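Local coordinates for F5/8 type C domain protein (Clostridium perfringens, PDB 7JRM) that probably binds mucin-type glycans through a carbohydrate-binding module of the ZmpB O-glycopeptidase, helping to direct the enzyme to its substrate, at residues Ala78-Glu83 with Lys222-Ala227; Asn110-Leu115 with His215-Asp220. All coordinates share one frame; numbering follows the deposited sequence.

Contact 1: residues Ala78-Glu83 with Lys222-Ala227; sequences AVTDKE and KFRNLA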
ATOM      1  N   ALA A  78     -11.776  -9.522 -21.572  1.00 22.49           N
ATOM      2  CA  ALA A  78     -10.378  -9.812 -21.291  1.00 21.59           C
ATOM      3  C   ALA A  78      -9.806  -8.784 -20.324  1.00 17.31           C
ATOM      4  O   ALA A  78     -10.064  -7.584 -20.450  1.00 21.04           O
ATOM      5  CB  ALA A  78      -9.555  -9.828 -22.580  1.00 17.66           C
ATOM      6  N   VAL A  79      -9.031  -9.265 -19.357  1.00 22.05           N
ATOM      7  CA  VAL A  79      -8.339  -8.418 -18.390  1.00 19.54           C
ATOM      8  C   VAL A  79      -6.848  -8.602 -18.628  1.00 19.32           C
ATOM      9  O   VAL A  79      -6.283  -9.652 -18.292  1.00 20.93           O
ATOM     10  CB  VAL A  79      -8.720  -8.762 -16.943  1.00 25.76           C
ATOM     11  CG1 VAL A  79      -7.948  -7.888 -15.968  1.00 23.00           C
ATOM     12  CG2 VAL A  79     -10.221  -8.604 -16.739  1.00 23.42           C
ATOM     13  N   THR A  80      -6.208  -7.589 -19.204  1.00 19.82           N
ATOM     14  CA  THR A  80      -4.837  -7.687 -19.681  1.00 19.37           C
ATOM     15  C   THR A  80      -3.934  -6.720 -18.926  1.00 20.01           C
ATOM     16  O   THR A  80      -4.388  -5.898 -18.126  1.00 17.59           O
ATOM     17  CB  THR A  80      -4.763  -7.409 -21.188  1.00 16.96           C
ATOM     18  OG1 THR A  80      -5.162  -6.057 -21.445  1.00 15.07           O
ATOM     19  CG2 THR A  80      -5.686  -8.353 -21.946  1.00 16.51           C
ATOM     20  N   ASP A  81      -2.632  -6.825 -19.197  1.00 17.67           N
ATOM     21  CA  ASP A  81      -1.638  -5.985 -18.541  1.00 19.25           C
ATOM     22  C   ASP A  81      -0.763  -5.261 -19.561  1.00 16.29           C
ATOM     23  O   ASP A  81      -1.078  -4.139 -19.970  1.00 19.80           O
ATOM     24  CB  ASP A  81      -0.766  -6.820 -17.601  1.00 18.18           C
ATOM     25  CG  ASP A  81       0.168  -5.968 -16.760  1.00 21.88           C
ATOM     26  OD1 ASP A  81      -0.125  -4.769 -16.575  1.00 21.41           O
ATOM     27  OD2 ASP A  81       1.195  -6.498 -16.285  1.00 18.05           O
ATOM     28  N   LYS A  82       0.334  -5.894 -19.971  1.00 15.23           N
ATOM     29  CA  LYS A  82       1.268  -5.260 -20.891  1.00 19.61           C
ATOM     30  C   LYS A  82       0.644  -5.101 -22.273  1.00 19.55           C
ATOM     31  O   LYS A  82      -0.052  -5.993 -22.767  1.00 18.72           O
ATOM     32  CB  LYS A  82       2.555  -6.077 -20.991  1.00 19.93           C
ATOM     33  CG  LYS A  82       3.335  -6.180 -19.690  1.00 23.30           C
ATOM     34  CD  LYS A  82       3.461  -4.828 -19.005  1.00 18.79           C
ATOM     35  CE  LYS A  82       4.464  -4.885 -17.866  1.00 28.22           C
ATOM     36  NZ  LYS A  82       4.212  -3.827 -16.848  1.00 20.46           N
ATOM     37  N   GLU A  83       0.902  -3.956 -22.898  1.00 19.08           N
ATOM     38  CA  GLU A  83       0.388  -3.656 -24.225  1.00 19.90           C
ATOM     39  C   GLU A  83       1.534  -3.276 -25.149  1.00 23.55           C
ATOM     40  O   GLU A  83       2.544  -2.712 -24.717  1.00 20.94           O
ATOM     41  CB  GLU A  83      -0.649  -2.524 -24.183  1.00 20.89           C
ATOM     42  CG  GLU A  83      -1.882  -2.848 -23.356  1.00 19.11           C
ATOM     43  CD  GLU A  83      -2.770  -1.639 -23.129  1.00 20.04           C
ATOM     44  OE1 GLU A  83      -2.416  -0.541 -23.605  1.00 14.47           O
ATOM     45  OE2 GLU A  83      -3.823  -1.790 -22.474  1.00 19.30           O
ATOM     46  N   LYS A 222      -3.278  -2.275 -30.933  1.00 16.64           N
ATOM     47  CA  LYS A 222      -2.247  -2.754 -30.027  1.00 15.47           C
ATOM     48  C   LYS A 222      -2.548  -4.185 -29.610  1.00 16.11           C
ATOM     49  O   LYS A 222      -3.707  -4.610 -29.580  1.00 16.91           O
ATOM     50  CB  LYS A 222      -2.141  -1.858 -28.789  1.00 16.27           C
ATOM     51  CG  LYS A 222      -3.418  -1.794 -27.963  1.00 19.38           C
ATOM     52  CD  LYS A 222      -3.300  -0.788 -26.831  1.00 20.24           C
ATOM     53  CE  LYS A 222      -4.648  -0.534 -26.174  1.00 24.37           C
ATOM     54  NZ  LYS A 222      -4.604   0.628 -25.242  1.00 22.90           N
ATOM     55  N   PHE A 223      -1.487  -4.920 -29.296  1.00 15.39           N
ATOM     56  CA  PHE A 223      -1.620  -6.218 -28.657  1.00 14.84           C
ATOM     57  C   PHE A 223      -1.756  -6.036 -27.152  1.00 13.50           C
ATOM     58  O   PHE A 223      -1.246  -5.074 -26.574  1.00 15.58           O
ATOM     59  CB  PHE A 223      -0.411  -7.103 -28.962  1.00 16.74           C
ATOM     60  CG  PHE A 223      -0.380  -7.632 -30.368  1.00 19.46           C
ATOM     61  CD1 PHE A 223      -1.376  -8.477 -30.828  1.00 13.20           C
ATOM     62  CD2 PHE A 223       0.653  -7.292 -31.227  1.00 15.72           C
ATOM     63  CE1 PHE A 223      -1.346  -8.970 -32.120  1.00 17.35           C
ATOM     64  CE2 PHE A 223       0.689  -7.781 -32.520  1.00 14.95           C
ATOM     65  CZ  PHE A 223      -0.313  -8.621 -32.968  1.00 13.77           C
ATOM     66  N   ARG A 224      -2.462  -6.968 -26.517  1.00 17.23           N
ATOM     67  CA  ARG A 224      -2.642  -6.948 -25.071  1.00 16.61           C
ATOM     68  C   ARG A 224      -2.423  -8.352 -24.531  1.00 19.73           C
ATOM     69  O   ARG A 224      -3.023  -9.309 -25.027  1.00 17.87           O
ATOM     70  CB  ARG A 224      -4.034  -6.437 -24.685  1.00 19.78           C
ATOM     71  CG  ARG A 224      -4.362  -5.050 -25.216  1.00 16.79           C
ATOM     72  CD  ARG A 224      -5.812  -4.686 -24.949  1.00 16.47           C
ATOM     73  NE  ARG A 224      -6.078  -4.495 -23.526  1.00 18.18           N
ATOM     74  CZ  ARG A 224      -6.657  -3.414 -23.015  1.00 19.29           C
ATOM     75  NH1 ARG A 224      -6.861  -3.323 -21.709  1.00 17.39           N
ATOM     76  NH2 ARG A 224      -7.032  -2.421 -23.810  1.00 15.35           N
ATOM     77  N   ASN A 225      -1.569  -8.470 -23.520  1.00 18.90           N
ATOM     78  CA  ASN A 225      -1.199  -9.759 -22.956  1.00 20.56           C
ATOM     79  C   ASN A 225      -1.736  -9.903 -21.539  1.00 19.52           C
ATOM     80  O   ASN A 225      -1.849  -8.924 -20.795  1.00 18.23           O
ATOM     81  CB  ASN A 225       0.322  -9.939 -22.947  1.00 21.06           C
ATOM     82  CG  ASN A 225       0.855 -10.440 -24.271  1.00 23.17           C
ATOM     83  OD1 ASN A 225       0.139 -10.458 -25.272  1.00 24.22           O
ATOM     84  ND2 ASN A 225       2.117 -10.853 -24.285  1.00 28.64           N
ATOM     85  N   LEU A 226      -2.066 -11.139 -21.176  1.00 17.85           N
ATOM     86  CA  LEU A 226      -2.459 -11.432 -19.807  1.00 20.25           C
ATOM     87  C   LEU A 226      -1.296 -11.158 -18.860  1.00 23.13           C
ATOM     88  O   LEU A 226      -0.124 -11.271 -19.231  1.00 15.81           O
ATOM     89  CB  LEU A 226      -2.915 -12.886 -19.678  1.00 20.22           C
ATOM     90  CG  LEU A 226      -4.016 -13.340 -20.641  1.00 20.95           C
ATOM     91  CD1 LEU A 226      -4.416 -14.781 -20.365  1.00 25.09           C
ATOM     92  CD2 LEU A 226      -5.221 -12.418 -20.547  1.00 21.51           C
ATOM     93  N   ALA A 227      -1.631 -10.791 -17.626  1.00 21.57           N
ATOM     94  CA  ALA A 227      -0.610 -10.420 -16.657  1.00 20.11           C
ATOM     95  C   ALA A 227       0.303 -11.601 -16.351  1.00 22.49           C
ATOM     96  O   ALA A 227      -0.137 -12.753 -16.289  1.00 21.05           O
ATOM     97  CB  ALA A 227      -1.259  -9.910 -15.371  1.00 23.51           C
TER
HETATM   98  O   HOH W   1       1.365  -8.877 -19.514  1.00 20.12           O
HETATM   99  O   HOH W   2      -5.067   0.298 -22.111  1.00 23.82           O
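Thr80 and Arg224 meet at about a right angle where the chain leaves the Ig-like domain and enters the carbohydrate-binding module. Thr80 OG1 sits between its own backbone N and carbonyl carbon (chi1 64°), a position that holds it at the edge of the guanidinium, nearly in its plane, where it accepts a hydrogen bond from Arg224 NE at 2.8 Å. Beside this pair the packing is close: Thr80 CB lies 3.3 Å from Asn225 O, and two backbone bonds join the segments, Asp81 N to Asn225 O (2.8 Å) and Asn225 N to Lys82 O (3.0 Å). Glu83 then pairs with Arg224 as an antiparallel, non-hydrogen-bonded pair, and strand 83-85 starts alongside strand 215-224.

The outer side is looser and wetter. Glu83 runs beside Arg224 in the same direction, and its OE2 stands over the centre of the guanidinium, 3.3 Å from Arg224 CZ, so this salt bridge rests on charge without an N-H aimed at the oxygen. Lys222 NZ reaches Glu83 OE1 at 3.0 Å from above the carboxylate plane, and a water lies by Lys222 NZ and Glu83 OE2, though its leg to the carboxylate is doubtfully short. At the other end of the contact, a second water links Lys82 N to Leu226 O.

Asp147, on strand 145-152, takes Arg224 NH2 and Asp220 takes Lys222 NZ, giving both cations a second carboxylate. With a hydroxyl at its edge, Glu83 over one face and Asp147 at NH2, the buried arginine probably keeps its positive charge compensated, and its guanidinium is probably restrained from rotating.

Contact 2: residues Asn110-Leu115 with His215-Asp220; sequences NQIRLL and HADWAD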
ATOM      1  N   ASN A 110      -1.692  13.669 -41.968  1.00 21.99           N
ATOM      2  CA  ASN A 110      -2.234  14.331 -40.795  1.00 20.41           C
ATOM      3  C   ASN A 110      -2.344  13.345 -39.633  1.00 21.26           C
ATOM      4  O   ASN A 110      -2.089  12.144 -39.768  1.00 19.62           O
ATOM      5  CB  ASN A 110      -3.603  14.932 -41.104  1.00 24.07           C
ATOM      6  CG  ASN A 110      -3.515  16.148 -42.000  1.00 31.79           C
ATOM      7  OD1 ASN A 110      -2.550  16.911 -41.941  1.00 25.61           O
ATOM      8  ND2 ASN A 110      -4.525  16.335 -42.841  1.00 32.36           N
ATOM      9  N   GLN A 111      -2.734  13.870 -38.475  1.00 21.43           N
ATOM     10  CA  GLN A 111      -2.922  13.027 -37.304  1.00 19.51           C
ATOM     11  C   GLN A 111      -4.081  12.062 -37.517  1.00 15.85           C
ATOM     12  O   GLN A 111      -5.023  12.336 -38.267  1.00 19.42           O
ATOM     13  CB  GLN A 111      -3.181  13.880 -36.062  1.00 17.37           C
ATOM     14  CG  GLN A 111      -1.979  14.670 -35.572  1.00 24.78           C
ATOM     15  CD  GLN A 111      -2.339  15.645 -34.468  1.00 29.68           C
ATOM     16  OE1 GLN A 111      -3.095  16.593 -34.682  1.00 30.10           O
ATOM     17  NE2 GLN A 111      -1.801  15.415 -33.275  1.00 22.51           N
ATOM     18  N   ILE A 112      -4.004  10.914 -36.847  1.00 15.23           N
ATOM     19  CA  ILE A 112      -5.088   9.939 -36.898  1.00 16.26           C
ATOM     20  C   ILE A 112      -6.292  10.511 -36.162  1.00 15.06           C
ATOM     21  O   ILE A 112      -6.220  10.813 -34.965  1.00 15.83           O
ATOM     22  CB  ILE A 112      -4.648   8.598 -36.298  1.00 15.72           C
ATOM     23  CG1 ILE A 112      -3.615   7.931 -37.207  1.00 13.80           C
ATOM     24  CG2 ILE A 112      -5.848   7.692 -36.084  1.00 16.57           C
ATOM     25  CD1 ILE A 112      -2.883   6.785 -36.558  1.00 16.09           C
ATOM     26  N   ARG A 113      -7.402  10.670 -36.879  1.00 12.36           N
ATOM     27  CA  ARG A 113      -8.588  11.311 -36.330  1.00 16.65           C
ATOM     28  C   ARG A 113      -9.826  10.528 -36.737  1.00 18.69           C
ATOM     29  O   ARG A 113     -10.035  10.262 -37.924  1.00 16.28           O
ATOM     30  CB  ARG A 113      -8.699  12.765 -36.808  1.00 19.34           C
ATOM     31  CG  ARG A 113      -7.627  13.681 -36.237  1.00 18.22           C
ATOM     32  CD  ARG A 113      -7.635  15.046 -36.907  1.00 23.03           C
ATOM     33  NE  ARG A 113      -7.452  14.959 -38.352  1.00 23.65           N
ATOM     34  CZ  ARG A 113      -8.202  15.604 -39.240  1.00 25.63           C
ATOM     35  NH1 ARG A 113      -9.192  16.386 -38.831  1.00 25.31           N
ATOM     36  NH2 ARG A 113      -7.964  15.467 -40.536  1.00 21.41           N
ATOM     37  N   LEU A 114     -10.642  10.166 -35.750  1.00 16.47           N
ATOM     38  CA  LEU A 114     -11.885   9.444 -35.971  1.00 20.97           C
ATOM     39  C   LEU A 114     -13.031  10.205 -35.319  1.00 19.31           C
ATOM     40  O   LEU A 114     -12.828  11.192 -34.606  1.00 18.75           O
ATOM     41  CB  LEU A 114     -11.807   8.013 -35.420  1.00 14.85           C
ATOM     42  CG  LEU A 114     -10.780   7.091 -36.079  1.00 17.82           C
ATOM     43  CD1 LEU A 114     -10.856   5.693 -35.487  1.00 12.98           C
ATOM     44  CD2 LEU A 114     -10.985   7.054 -37.585  1.00 14.79           C
ATOM     45  N   LEU A 115     -14.248   9.733 -35.569  1.00 20.16           N
ATOM     46  CA  LEU A 115     -15.456  10.367 -35.058  1.00 19.29           C
ATOM     47  C   LEU A 115     -15.966   9.623 -33.831  1.00 20.23           C
ATOM     48  O   LEU A 115     -16.003   8.389 -33.809  1.00 21.83           O
ATOM     49  CB  LEU A 115     -16.543  10.410 -36.134  1.00 20.86           C
ATOM     50  CG  LEU A 115     -17.830  11.160 -35.786  1.00 22.42           C
ATOM     51  CD1 LEU A 115     -17.594  12.661 -35.787  1.00 28.27           C
ATOM     52  CD2 LEU A 115     -18.944  10.788 -36.753  1.00 24.66           C
ATOM     53  N   HIS A 215      -9.967   6.641 -46.779  1.00 15.36           N
ATOM     54  CA  HIS A 215      -8.952   6.811 -45.747  1.00 15.08           C
ATOM     55  C   HIS A 215      -9.420   6.111 -44.479  1.00 14.26           C
ATOM     56  O   HIS A 215     -10.435   6.499 -43.891  1.00 14.46           O
ATOM     57  CB  HIS A 215      -8.693   8.293 -45.482  1.00 15.15           C
ATOM     58  CG  HIS A 215      -8.079   9.021 -46.638  1.00 13.58           C
ATOM     59  ND1 HIS A 215      -7.382  10.200 -46.487  1.00 13.75           N
ATOM     60  CD2 HIS A 215      -8.063   8.741 -47.963  1.00 12.90           C
ATOM     61  CE1 HIS A 215      -6.959  10.614 -47.668  1.00 16.40           C
ATOM     62  NE2 HIS A 215      -7.359   9.747 -48.581  1.00 14.47           N
ATOM     63  N   ALA A 216      -8.691   5.078 -44.060  1.00 13.96           N
ATOM     64  CA  ALA A 216      -9.081   4.258 -42.922  1.00 13.34           C
ATOM     65  C   ALA A 216      -7.951   4.202 -41.906  1.00 12.53           C
ATOM     66  O   ALA A 216      -6.773   4.166 -42.274  1.00 17.00           O
ATOM     67  CB  ALA A 216      -9.457   2.840 -43.362  1.00  9.81           C
ATOM     68  N   ASP A 217      -8.317   4.184 -40.625  1.00 13.24           N
ATOM     69  CA  ASP A 217      -7.356   4.150 -39.532  1.00 14.56           C
ATOM     70  C   ASP A 217      -7.586   2.929 -38.656  1.00 13.57           C
ATOM     71  O   ASP A 217      -8.726   2.607 -38.307  1.00 13.26           O
ATOM     72  CB  ASP A 217      -7.449   5.404 -38.656  1.00 14.39           C
ATOM     73  CG  ASP A 217      -7.182   6.675 -39.421  1.00 17.40           C
ATOM     74  OD1 ASP A 217      -6.375   6.645 -40.374  1.00 14.93           O
ATOM     75  OD2 ASP A 217      -7.774   7.710 -39.056  1.00 13.40           O
ATOM     76  N   TRP A 218      -6.491   2.256 -38.302  1.00 12.53           N
ATOM     77  CA  TRP A 218      -6.478   1.312 -37.188  1.00 12.92           C
ATOM     78  C   TRP A 218      -5.961   2.085 -35.977  1.00 14.10           C
ATOM     79  O   TRP A 218      -4.778   2.057 -35.640  1.00 14.06           O
ATOM     80  CB  TRP A 218      -5.615   0.093 -37.506  1.00 10.12           C
ATOM     81  CG  TRP A 218      -6.046  -0.657 -38.731  1.00  8.76           C
ATOM     82  CD1 TRP A 218      -5.629  -0.444 -40.011  1.00  9.33           C
ATOM     83  CD2 TRP A 218      -6.973  -1.748 -38.787  1.00 11.39           C
ATOM     84  NE1 TRP A 218      -6.240  -1.332 -40.863  1.00  7.54           N
ATOM     85  CE2 TRP A 218      -7.071  -2.143 -40.136  1.00 10.81           C
ATOM     86  CE3 TRP A 218      -7.731  -2.427 -37.828  1.00 11.69           C
ATOM     87  CZ2 TRP A 218      -7.899  -3.185 -40.550  1.00  9.73           C
ATOM     88  CZ3 TRP A 218      -8.550  -3.463 -38.242  1.00 12.28           C
ATOM     89  CH2 TRP A 218      -8.627  -3.833 -39.591  1.00 11.69           C
ATOM     90  N   ALA A 219      -6.875   2.803 -35.329  1.00 12.02           N
ATOM     91  CA  ALA A 219      -6.504   3.736 -34.273  1.00 15.13           C
ATOM     92  C   ALA A 219      -6.233   3.000 -32.968  1.00 14.92           C
ATOM     93  O   ALA A 219      -7.039   2.168 -32.534  1.00 14.09           O
ATOM     94  CB  ALA A 219      -7.603   4.777 -34.073  1.00 13.98           C
ATOM     95  N   ASP A 220      -5.095   3.313 -32.343  1.00 15.58           N
ATOM     96  CA  ASP A 220      -4.683   2.711 -31.074  1.00 17.96           C
ATOM     97  C   ASP A 220      -4.583   1.191 -31.174  1.00 15.53           C
ATOM     98  O   ASP A 220      -4.747   0.483 -30.177  1.00 16.71           O
ATOM     99  CB  ASP A 220      -5.628   3.112 -29.936  1.00 17.14           C
ATOM    100  CG  ASP A 220      -4.900   3.339 -28.625  1.00 28.10           C
ATOM    101  OD1 ASP A 220      -4.075   4.276 -28.554  1.00 23.06           O
ATOM    102  OD2 ASP A 220      -5.158   2.586 -27.662  1.00 29.35           O
TER
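The beta-sandwich of the NPCBM/NEW2 module is crossed here by a two-stranded hairpin, strands 112-115 and 121-124, whose first strand lies over strand 215-219 at -96°. The two axes come within 7.8 Å, and the strands are joined through side chains, not as neighbours in one sheet. Ile112 and Leu114 of strand 112-115 and Asp217 and Ala219 of strand 215-219 direct their CB atoms into the shared layer.

Ala219 CB is the apolar meeting point. Leu114 CD1 comes to 3.7 Å from it and Ile112 CG2 to 4.0 Å, so the small methyl is shared by two branched residues. Phe124, from the other strand of the hairpin, also packs on Ala219, while Trp149 touches it from strand 145-152. The Ile112 methyl owes its place to its first torsion: CG2 is anti to the backbone N (chi1, measured to CG1, is -69°), and it turns toward strand 215-219.

Asp217 is the polar element of this layer. Its side chain slides past those of Ile112 and Leu114 in the opposite direction, burying the carboxylate against a methyl group of each, with Arg113 O nearby. Asp153 OD1 lies close to Asp217 OD2, a proximity of like charges that may raise the proton affinity of one of the two carboxylates. Behind the strand, Trp218 turns away from the hairpin and meets Phe166 edge-to-face, in the core between the sheets. On the hairpin side, Asp217 OD2 touches two methyl groups, set about a right angle apart as seen from the oxygen: Ile112 CG2 at 3.5 Å and Leu114 CD2 at 3.6 Å.

From the N terminus, the chain first builds the Ig-like domain and leaves it along strand 70-79, entering contact 1 at Ala78-Glu83. It then runs into the carbohydrate-binding module, where Asn110-Leu115 supplies the first half of contact 2. Roughly a hundred residues later, after most strands of both main sheets, His215-Asp220 closes that inner loop; the chain turns a corner at Asp220, and the last part of strand 215-224 runs on to Ala227, closing the outer one. The contacts are therefore nested, with centres about 22 Å apart. Contact 2 ties a crossing hairpin to the module's sheet, whereas contact 1 brings the module's entry and exit together beside the Ig-like domain, before helix 232-242.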